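Long-range contacts in phosphate-binding protein (Xanthomonas axonopodis pv. citri, PDB 5UB3), which probably acts as a periplasmic ligand-binding receptor paired with a diguanylate cyclase, and is captured here with a chloride ion: residues A[30-35]-A[226-231]; A[91-96]-A[123-128]; A[97-102]-A[199-204]. One frame throughout, in Å; residues are numbered along the deposited sequence.

In the fold
The three contacts are spread along the two-lobed periplasmic binding protein fold. Contact 1 joins the loop after helix 14-28 to helix 222-235 at one extremity, and contact 3 pairs strands 92-100 and 200-205 on the opposite side of the chain's centre, about 46 Å away between centres. Contact 2 lies near the middle, about 31 Å from contact 1 and 17 Å from contact 3, centre to centre. Contacts 2 and 3 share strand 92-100 and touch through L96, which packs on I202 and H204; along the sequence their segments alternate, and both are nested inside the loop closed by contact 1. Strand 92-100 thus runs from the middle of the molecule into the lobe that holds contact 3.

Contact 1: A[30-35]-A[226-231]; sequences PRMREV and QRLRVV
At one end of the two-lobed periplasmic binding protein fold, the turn that follows helix 14-28 is held against helix 222-235 by R227, which reaches across to R31 and E34. The side chain of R227 leaves the helix with CG anti to the backbone N (chi1 176°) and bends at chi2 (67°), which brings the guanidinium to R31 O and E34. Two of its nitrogens converge side-on on a single acceptor: both donate hydrogen bonds to R31 O, NE at 2.9 Å and NH2 at 2.8 Å, and R31 O sits within 3° of the guanidinium plane. The E34 side chain crosses that of R227 at about a right angle, with the carboxylate oblique to the guanidinium plane. E34 OE1 makes a salt bridge to R227 NE at 2.9 Å, while OE2 stands over the centre of one guanidinium face. The other face is met near its rim by CG2 of V231, one helical turn further on, and the planar group is sandwiched between a carboxylate oxygen and a methyl group. The positive charge probably eases the approach of R31 O and E34 OE1, two acceptors only 3.0 Å apart. The guanidinium of R31 itself turns away, to the carbonyl and ring of Y27. Below the polar layer, both methyls of V35 rest on the aliphatic start of R227, with CG1 3.8 Å from R227 CB. The bent chain of buried M32 slides in beside L228, which also packs on V28 and L82. M32 SD lies 3.7 Å from L228 N, and the terminal CE 4.1 Å from L228 CB.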
loop_
_atom_site.group_PDB
_atom_site.type_symbol
_atom_site.label_atom_id
_atom_site.label_comp_id
_atom_site.label_asym_id
_atom_site.label_seq_id
_atom_site.Cartn_x
_atom_site.Cartn_y
_atom_site.Cartn_z
ATOM N N PRO A 30 -3.150 17.797 -19.833
ATOM C CA PRO A 30 -3.303 19.131 -20.446
ATOM C C PRO A 30 -2.811 20.256 -19.575
ATOM O O PRO A 30 -2.344 21.279 -20.090
ATOM C CB PRO A 30 -4.795 19.273 -20.613
ATOM C CG PRO A 30 -5.331 17.888 -20.628
ATOM C CD PRO A 30 -4.396 17.016 -19.862
ATOM N N ARG A 31 -2.890 20.083 -18.261
ATOM C CA ARG A 31 -2.456 21.143 -17.353
ATOM C C ARG A 31 -0.963 21.223 -17.122
ATOM O O ARG A 31 -0.508 22.062 -16.353
ATOM C CB ARG A 31 -3.219 21.035 -16.033
ATOM C CG ARG A 31 -4.669 21.360 -16.266
ATOM C CD ARG A 31 -5.578 20.749 -15.194
ATOM N NE ARG A 31 -6.977 21.173 -15.426
ATOM C CZ ARG A 31 -7.856 20.588 -16.247
ATOM N NH1 ARG A 31 -7.547 19.514 -16.984
ATOM N NH2 ARG A 31 -9.092 21.095 -16.331
ATOM N N MET A 32 -0.184 20.412 -17.838
ATOM C CA MET A 32 1.256 20.404 -17.700
ATOM C C MET A 32 1.924 20.846 -19.010
ATOM O O MET A 32 3.124 20.651 -19.166
ATOM C CB MET A 32 1.733 18.974 -17.441
ATOM C CG MET A 32 1.106 18.203 -16.279
ATOM S SD MET A 32 2.079 18.374 -14.805
ATOM C CE MET A 32 3.700 17.708 -15.133
ATOM N N ARG A 33 1.175 21.401 -19.957
ATOM C CA ARG A 33 1.772 21.746 -21.257
ATOM C C ARG A 33 2.900 22.708 -21.164
ATOM O O ARG A 33 3.874 22.622 -21.905
ATOM C CB ARG A 33 0.749 22.327 -22.224
ATOM C CG ARG A 33 1.267 22.135 -23.632
ATOM C CD ARG A 33 0.441 22.859 -24.653
ATOM N NE ARG A 33 1.090 22.664 -25.937
ATOM C CZ ARG A 33 1.001 21.551 -26.659
ATOM N NH1 ARG A 33 0.276 20.488 -26.265
ATOM N NH2 ARG A 33 1.651 21.507 -27.802
ATOM N N GLU A 34 2.781 23.619 -20.211
ATOM C CA GLU A 34 3.768 24.659 -20.036
ATOM C C GLU A 34 5.107 24.114 -19.474
ATOM O O GLU A 34 6.100 24.832 -19.490
ATOM C CB GLU A 34 3.153 25.842 -19.259
ATOM C CG GLU A 34 3.213 25.767 -17.731
ATOM C CD GLU A 34 1.944 25.325 -17.001
ATOM O OE1 GLU A 34 1.499 24.135 -17.191
ATOM O OE2 GLU A 34 1.466 26.174 -16.183
ATOM N N VAL A 35 5.165 22.834 -19.047
ATOM C CA VAL A 35 6.471 22.237 -18.691
ATOM C C VAL A 35 6.880 21.153 -19.667
ATOM O O VAL A 35 7.702 20.302 -19.350
ATOM C CB VAL A 35 6.521 21.731 -17.233
ATOM C CG1 VAL A 35 6.449 22.898 -16.248
ATOM C CG2 VAL A 35 5.407 20.735 -16.955
ATOM N N GLN A 226 7.592 20.197 -10.109
ATOM C CA GLN A 226 6.989 21.329 -9.440
ATOM C C GLN A 226 5.569 21.586 -9.920
ATOM O O GLN A 226 4.659 21.883 -9.132
ATOM C CB GLN A 226 7.931 22.539 -9.616
ATOM C CG GLN A 226 7.361 23.899 -9.253
ATOM C CD GLN A 226 8.415 24.980 -9.533
ATOM O OE1 GLN A 226 8.671 25.345 -10.698
ATOM N NE2 GLN A 226 9.068 25.457 -8.469
ATOM N N ARG A 227 5.377 21.413 -11.225
ATOM C CA ARG A 227 4.101 21.713 -11.839
ATOM C C ARG A 227 3.123 20.585 -11.535
ATOM O O ARG A 227 1.963 20.837 -11.275
ATOM C CB ARG A 227 4.291 21.844 -13.356
ATOM C CG ARG A 227 3.013 22.055 -14.133
ATOM C CD ARG A 227 2.366 23.420 -13.816
ATOM N NE ARG A 227 1.010 23.452 -14.381
ATOM C CZ ARG A 227 0.005 24.238 -13.964
ATOM N NH1 ARG A 227 0.169 25.096 -12.942
ATOM N NH2 ARG A 227 -1.184 24.152 -14.568
ATOM N N LEU A 228 3.601 19.343 -11.587
ATOM C CA LEU A 228 2.754 18.214 -11.161
ATOM C C LEU A 228 2.156 18.436 -9.764
ATOM O O LEU A 228 0.959 18.217 -9.562
ATOM C CB LEU A 228 3.513 16.894 -11.137
ATOM C CG LEU A 228 2.700 15.618 -10.883
ATOM C CD1 LEU A 228 1.489 15.428 -11.806
ATOM C CD2 LEU A 228 3.643 14.435 -11.030
ATOM N N ARG A 229 3.019 18.837 -8.838
ATOM C CA ARG A 229 2.655 19.102 -7.462
ATOM C C ARG A 229 1.576 20.173 -7.451
ATOM O O ARG A 229 0.556 20.020 -6.824
ATOM C CB ARG A 229 3.876 19.552 -6.646
ATOM C CG ARG A 229 3.527 19.552 -5.168
ATOM C CD ARG A 229 4.598 19.985 -4.210
ATOM N NE ARG A 229 5.720 19.058 -4.187
ATOM C CZ ARG A 229 6.828 19.212 -4.897
ATOM N NH1 ARG A 229 6.936 20.236 -5.737
ATOM N NH2 ARG A 229 7.847 18.353 -4.757
ATOM N N VAL A 230 1.816 21.258 -8.177
ATOM C CA VAL A 230 0.839 22.348 -8.220
ATOM C C VAL A 230 -0.446 21.798 -8.786
ATOM O O VAL A 230 -1.550 22.013 -8.178
ATOM C CB VAL A 230 1.388 23.567 -8.981
ATOM C CG1 VAL A 230 0.300 24.619 -9.178
ATOM C CG2 VAL A 230 2.554 24.181 -8.209
ATOM N N VAL A 231 -0.357 21.026 -9.864
ATOM C CA VAL A 231 -1.611 20.597 -10.497
ATOM C C VAL A 231 -2.442 19.683 -9.555
ATOM O O VAL A 231 -3.658 19.804 -9.443
ATOM C CB VAL A 231 -1.330 19.886 -11.828
ATOM C CG1 VAL A 231 -2.562 19.198 -12.341
ATOM C CG2 VAL A 231 -0.808 20.874 -12.851
#

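Contact 2: A[91-96]-A[123-128]; sequences RDFHTL and STSGYL
A chi1 of -72° in T95 places OG1 anti to the carbonyl carbon and aims it at S125, while in F93 a chi1 of 72° sets CG between the backbone N and the carbonyl carbon and swings the ring toward T124 and S125. F93 and T95 belong to strand 92-100 of the periplasmic binding protein fold, and they meet the first turn of helix 124-136 in a buried contact close to the centre of the chain. T95 OG1 donates a short hydrogen bond of 2.7 Å to S125 O. It approaches from the flank of the carbonyl, with a C=O...donor angle of 105°, and this brings OG1 within 3.4 Å of S125 CB as well. The F93 ring packs obliquely on the helix: CZ touches T124 CG2 at 3.8 Å and CE2 reaches S125 CB at 4.0 Å. T124 thus turns its methyl to the ring, while its hydroxyl is hydrogen-bonded to that of T66, at the end of strand 62-66. Elsewhere around the contact, F93 packs on N183 and V184, and T95 on A180. The start of the helix is secured by S123 at the N-cap position, whose OG accepts a weak capping bond from G126 N at 2.8 Å. This same first turn is of the wider pi type, closed by L128 N bonding to S123 O at 2.9 Å.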
loop_
_atom_site.group_PDB
_atom_site.type_symbol
_atom_site.label_atom_id
_atom_site.label_comp_id
_atom_site.label_asym_id
_atom_site.label_seq_id
_atom_site.Cartn_x
_atom_site.Cartn_y
_atom_site.Cartn_z
ATOM N N ARG A 91 -6.305 10.317 6.245
ATOM C CA ARG A 91 -4.905 10.490 6.007
ATOM C C ARG A 91 -4.055 9.314 6.439
ATOM O O ARG A 91 -2.955 9.160 5.907
ATOM C CB ARG A 91 -4.451 11.645 6.822
ATOM C CG ARG A 91 -4.965 12.965 6.304
ATOM C CD ARG A 91 -4.056 13.937 7.012
ATOM N NE ARG A 91 -4.342 15.299 6.782
ATOM C CZ ARG A 91 -3.762 16.254 7.501
ATOM N NH1 ARG A 91 -2.849 15.941 8.437
ATOM N NH2 ARG A 91 -4.054 17.526 7.251
ATOM N N ASP A 92 -4.522 8.586 7.472
ATOM C CA ASP A 92 -3.755 7.508 8.119
ATOM C C ASP A 92 -4.490 6.205 7.987
ATOM O O ASP A 92 -5.708 6.144 7.723
ATOM C CB ASP A 92 -3.556 7.775 9.622
ATOM C CG ASP A 92 -2.498 8.816 9.926
ATOM O OD1 ASP A 92 -1.886 9.454 9.014
ATOM O OD2 ASP A 92 -2.201 8.983 11.142
ATOM N N PHE A 93 -3.739 5.139 8.161
ATOM C CA PHE A 93 -4.339 3.869 8.431
ATOM C C PHE A 93 -3.440 3.015 9.317
ATOM O O PHE A 93 -2.323 3.404 9.597
ATOM C CB PHE A 93 -4.798 3.219 7.128
ATOM C CG PHE A 93 -3.695 2.688 6.225
ATOM C CD1 PHE A 93 -2.342 2.989 6.399
ATOM C CD2 PHE A 93 -4.071 1.859 5.175
ATOM C CE1 PHE A 93 -1.381 2.480 5.556
ATOM C CE2 PHE A 93 -3.114 1.327 4.301
ATOM C CZ PHE A 93 -1.768 1.632 4.506
ATOM N N HIS A 94 -3.910 1.823 9.693
ATOM C CA HIS A 94 -3.119 0.903 10.476
ATOM C C HIS A 94 -3.509 -0.498 10.154
ATOM O O HIS A 94 -4.491 -0.690 9.493
ATOM C CB HIS A 94 -3.221 1.126 11.984
ATOM C CG HIS A 94 -4.593 1.013 12.536
ATOM N ND1 HIS A 94 -5.476 2.058 12.540
ATOM C CD2 HIS A 94 -5.225 -0.027 13.118
ATOM C CE1 HIS A 94 -6.595 1.687 13.132
ATOM N NE2 HIS A 94 -6.471 0.419 13.469
ATOM N N THR A 95 -2.673 -1.426 10.603
ATOM C CA THR A 95 -2.932 -2.847 10.413
ATOM C C THR A 95 -3.667 -3.400 11.612
ATOM O O THR A 95 -3.377 -3.025 12.752
ATOM C CB THR A 95 -1.652 -3.585 10.068
ATOM O OG1 THR A 95 -1.301 -3.228 8.721
ATOM C CG2 THR A 95 -1.886 -5.090 10.133
ATOM N N LEU A 96 -4.657 -4.235 11.334
ATOM C CA LEU A 96 -5.264 -5.041 12.363
ATOM C C LEU A 96 -5.049 -6.513 12.095
ATOM O O LEU A 96 -4.961 -6.974 10.938
ATOM C CB LEU A 96 -6.719 -4.681 12.548
ATOM C CG LEU A 96 -7.681 -4.554 11.392
ATOM C CD1 LEU A 96 -7.959 -5.965 10.944
ATOM C CD2 LEU A 96 -8.992 -3.822 11.744
ATOM N N SER A 123 2.643 -5.044 -0.102
ATOM C CA SER A 123 1.502 -4.530 0.633
ATOM C C SER A 123 1.922 -3.895 1.945
ATOM O O SER A 123 2.661 -4.473 2.744
ATOM C CB SER A 123 0.534 -5.680 0.917
ATOM O OG SER A 123 -0.436 -5.305 1.841
ATOM N N THR A 124 1.473 -2.683 2.187
ATOM C CA THR A 124 1.790 -1.983 3.451
ATOM C C THR A 124 1.087 -2.634 4.620
ATOM O O THR A 124 1.712 -3.118 5.534
ATOM C CB THR A 124 1.389 -0.480 3.382
ATOM O OG1 THR A 124 2.111 0.112 2.322
ATOM C CG2 THR A 124 1.771 0.238 4.616
ATOM N N SER A 125 -0.231 -2.619 4.577
ATOM C CA SER A 125 -1.021 -3.025 5.697
ATOM C C SER A 125 -1.141 -4.534 5.761
ATOM O O SER A 125 -1.584 -5.074 6.774
ATOM C CB SER A 125 -2.414 -2.390 5.624
ATOM O OG SER A 125 -3.150 -2.852 4.471
ATOM N N GLY A 126 -0.826 -5.216 4.654
ATOM C CA GLY A 126 -0.996 -6.667 4.570
ATOM C C GLY A 126 0.291 -7.441 4.484
ATOM O O GLY A 126 0.265 -8.677 4.316
ATOM N N TYR A 127 1.424 -6.765 4.634
ATOM C CA TYR A 127 2.712 -7.457 4.735
ATOM C C TYR A 127 3.688 -6.673 5.568
ATOM O O TYR A 127 4.192 -7.131 6.589
ATOM C CB TYR A 127 3.316 -7.752 3.323
ATOM C CG TYR A 127 4.610 -8.424 3.364
ATOM C CD1 TYR A 127 4.697 -9.782 3.649
ATOM C CD2 TYR A 127 5.786 -7.726 3.154
ATOM C CE1 TYR A 127 5.924 -10.425 3.671
ATOM C CE2 TYR A 127 6.998 -8.344 3.184
ATOM C CZ TYR A 127 7.075 -9.685 3.458
ATOM O OH TYR A 127 8.291 -10.278 3.508
ATOM N N LEU A 128 3.966 -5.468 5.140
ATOM C CA LEU A 128 5.076 -4.725 5.753
ATOM C C LEU A 128 4.748 -4.422 7.159
ATOM O O LEU A 128 5.525 -4.726 8.035
ATOM C CB LEU A 128 5.403 -3.456 4.960
ATOM C CG LEU A 128 5.978 -3.750 3.574
ATOM C CD1 LEU A 128 5.902 -2.534 2.627
ATOM C CD2 LEU A 128 7.374 -4.363 3.558
#

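Contact 3: A[97-102]-A[199-204]; sequences FFVRRD and DFRIVH
F98 and F200 cross obliquely, with ring planes 44° apart, where strands 92-100 and 200-205 pair antiparallel; F98 CE2 lies over one face of the F200 ring, toward its rim, 3.4 Å from F200 CE2. W186 and V171 pack around both rings. On the face carrying F97, V99, R201 and H204, side chains run side by side. F97 and H204 point the same way with ring planes at 77°, and H204 NE2 is hydrogen-bonded to E133 OE2. V99 CG2 sits over one face of the R201 guanidinium, 3.6 Å from R201 NH2. That nitrogen bonds R101 O at 3.2 Å, in the guanidinium plane but from above the carbonyl plane, while R201 NH1 is held by I105 O. V99 and R201 exchange backbone bonds (V99 N to R201 O 2.9 Å, R201 N to V99 O 2.8 Å). F97 faces both V203 and H204, a classic beta bulge: F97 O accepts from V203 N at 2.8 Å, F97 N donates to H204 O at 2.9 Å. R201 CD lies over one R101 guanidinium face, with the like charges of R101 NH1 and R201 NE 4.0 Å apart; the carbonyls of R101 and I105 probably stabilise the R201 cation, although buried NE lacks a partner.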
loop_
_atom_site.group_PDB
_atom_site.type_symbol
_atom_site.label_atom_id
_atom_site.label_comp_id
_atom_site.label_asym_id
_atom_site.label_seq_id
_atom_site.Cartn_x
_atom_site.Cartn_y
_atom_site.Cartn_z
ATOM N N PHE A 97 -4.883 -7.244 13.171
ATOM C CA PHE A 97 -4.759 -8.691 13.076
ATOM C C PHE A 97 -6.076 -9.210 13.546
ATOM O O PHE A 97 -6.582 -8.770 14.565
ATOM C CB PHE A 97 -3.669 -9.200 13.980
ATOM C CG PHE A 97 -2.270 -8.853 13.528
ATOM C CD1 PHE A 97 -1.782 -7.578 13.696
ATOM C CD2 PHE A 97 -1.446 -9.812 12.993
ATOM C CE1 PHE A 97 -0.496 -7.263 13.314
ATOM C CE2 PHE A 97 -0.165 -9.514 12.591
ATOM C CZ PHE A 97 0.325 -8.234 12.783
ATOM N N PHE A 98 -6.633 -10.184 12.849
ATOM C CA PHE A 98 -7.889 -10.714 13.265
ATOM C C PHE A 98 -7.904 -12.233 13.180
ATOM O O PHE A 98 -7.156 -12.832 12.411
ATOM C CB PHE A 98 -9.011 -10.117 12.429
ATOM C CG PHE A 98 -8.957 -10.510 11.007
ATOM C CD1 PHE A 98 -8.207 -9.755 10.102
ATOM C CD2 PHE A 98 -9.622 -11.667 10.553
ATOM C CE1 PHE A 98 -8.117 -10.137 8.778
ATOM C CE2 PHE A 98 -9.548 -12.042 9.243
ATOM C CZ PHE A 98 -8.791 -11.295 8.349
ATOM N N VAL A 99 -8.762 -12.823 13.981
ATOM C CA VAL A 99 -9.003 -14.267 13.986
ATOM C C VAL A 99 -10.465 -14.618 13.997
ATOM O O VAL A 99 -11.323 -13.767 14.253
ATOM C CB VAL A 99 -8.441 -14.905 15.250
ATOM C CG1 VAL A 99 -6.947 -14.631 15.341
ATOM C CG2 VAL A 99 -9.182 -14.430 16.502
ATOM N N ARG A 100 -10.742 -15.898 13.813
ATOM C CA ARG A 100 -12.086 -16.375 14.135
ATOM C C ARG A 100 -12.394 -16.173 15.608
ATOM O O ARG A 100 -11.532 -16.287 16.475
ATOM C CB ARG A 100 -12.264 -17.831 13.764
ATOM C CG ARG A 100 -12.312 -18.018 12.257
ATOM C CD ARG A 100 -12.805 -19.409 11.953
ATOM N NE ARG A 100 -14.086 -19.655 12.625
ATOM C CZ ARG A 100 -15.303 -19.480 12.098
ATOM N NH1 ARG A 100 -15.482 -19.075 10.826
ATOM N NH2 ARG A 100 -16.369 -19.774 12.860
ATOM N N ARG A 101 -13.633 -15.813 15.897
ATOM C CA ARG A 101 -13.993 -15.516 17.279
ATOM C C ARG A 101 -13.842 -16.803 18.107
ATOM O O ARG A 101 -13.466 -16.733 19.241
ATOM C CB ARG A 101 -15.378 -14.842 17.354
ATOM C CG ARG A 101 -16.291 -15.249 18.507
ATOM C CD ARG A 101 -17.342 -14.185 18.874
ATOM N NE ARG A 101 -16.764 -12.924 19.381
ATOM C CZ ARG A 101 -16.014 -12.769 20.493
ATOM N NH1 ARG A 101 -15.681 -13.793 21.288
ATOM N NH2 ARG A 101 -15.577 -11.545 20.821
ATOM N N ASP A 102 -14.074 -17.967 17.509
ATOM C CA ASP A 102 -13.893 -19.237 18.234
ATOM C C ASP A 102 -12.408 -19.710 18.346
ATOM O O ASP A 102 -12.123 -20.771 18.917
ATOM C CB ASP A 102 -14.837 -20.329 17.679
ATOM C CG ASP A 102 -14.637 -20.613 16.167
ATOM O OD1 ASP A 102 -13.622 -20.304 15.570
ATOM O OD2 ASP A 102 -15.531 -21.177 15.532
ATOM N N ASP A 199 -17.860 -13.386 12.037
ATOM C CA ASP A 199 -17.179 -14.484 12.742
ATOM C C ASP A 199 -15.784 -14.176 13.257
ATOM O O ASP A 199 -15.118 -15.055 13.798
ATOM C CB ASP A 199 -17.207 -15.726 11.882
ATOM C CG ASP A 199 -18.641 -16.309 11.719
ATOM O OD1 ASP A 199 -19.459 -16.241 12.628
ATOM O OD2 ASP A 199 -18.916 -16.824 10.648
ATOM N N PHE A 200 -15.353 -12.919 13.109
ATOM C CA PHE A 200 -14.016 -12.489 13.459
ATOM C C PHE A 200 -13.926 -11.552 14.651
ATOM O O PHE A 200 -14.820 -10.772 14.927
ATOM C CB PHE A 200 -13.386 -11.726 12.266
ATOM C CG PHE A 200 -13.129 -12.549 11.056
ATOM C CD1 PHE A 200 -12.879 -13.910 11.130
ATOM C CD2 PHE A 200 -13.057 -11.952 9.833
ATOM C CE1 PHE A 200 -12.610 -14.639 9.986
ATOM C CE2 PHE A 200 -12.801 -12.687 8.655
ATOM C CZ PHE A 200 -12.557 -14.021 8.747
ATOM N N ARG A 201 -12.775 -11.596 15.289
ATOM C CA ARG A 201 -12.420 -10.761 16.388
ATOM C C ARG A 201 -11.051 -10.121 16.044
ATOM O O ARG A 201 -10.103 -10.807 15.602
ATOM C CB ARG A 201 -12.312 -11.689 17.601
ATOM C CG ARG A 201 -11.797 -11.103 18.886
ATOM C CD ARG A 201 -12.220 -11.989 20.075
ATOM N NE ARG A 201 -11.987 -13.431 19.847
ATOM C CZ ARG A 201 -10.803 -13.990 19.897
ATOM N NH1 ARG A 201 -9.742 -13.240 20.151
ATOM N NH2 ARG A 201 -10.664 -15.297 19.666
ATOM N N ILE A 202 -10.919 -8.828 16.336
ATOM C CA ILE A 202 -9.615 -8.157 16.241
ATOM C C ILE A 202 -8.741 -8.458 17.460
ATOM O O ILE A 202 -9.161 -8.271 18.585
ATOM C CB ILE A 202 -9.800 -6.654 16.041
ATOM C CG1 ILE A 202 -10.573 -6.421 14.718
ATOM C CG2 ILE A 202 -8.462 -5.962 16.046
ATOM C CD1 ILE A 202 -11.263 -5.090 14.705
ATOM N N VAL A 203 -7.529 -8.969 17.235
ATOM C CA VAL A 203 -6.629 -9.289 18.338
ATOM C C VAL A 203 -5.475 -8.310 18.542
ATOM O O VAL A 203 -4.834 -8.349 19.578
ATOM C CB VAL A 203 -6.114 -10.770 18.279
ATOM C CG1 VAL A 203 -7.300 -11.691 18.407
ATOM C CG2 VAL A 203 -5.299 -11.071 17.030
ATOM N N HIS A 204 -5.206 -7.438 17.573
ATOM C CA HIS A 204 -4.104 -6.526 17.713
ATOM C C HIS A 204 -4.237 -5.422 16.685
ATOM O O HIS A 204 -4.734 -5.643 15.556
ATOM C CB HIS A 204 -2.807 -7.242 17.483
ATOM C CG HIS A 204 -1.614 -6.388 17.730
ATOM N ND1 HIS A 204 -1.086 -6.209 18.991
ATOM C CD2 HIS A 204 -0.889 -5.596 16.900
ATOM C CE1 HIS A 204 -0.046 -5.397 18.919
ATOM N NE2 HIS A 204 0.075 -4.985 17.671
#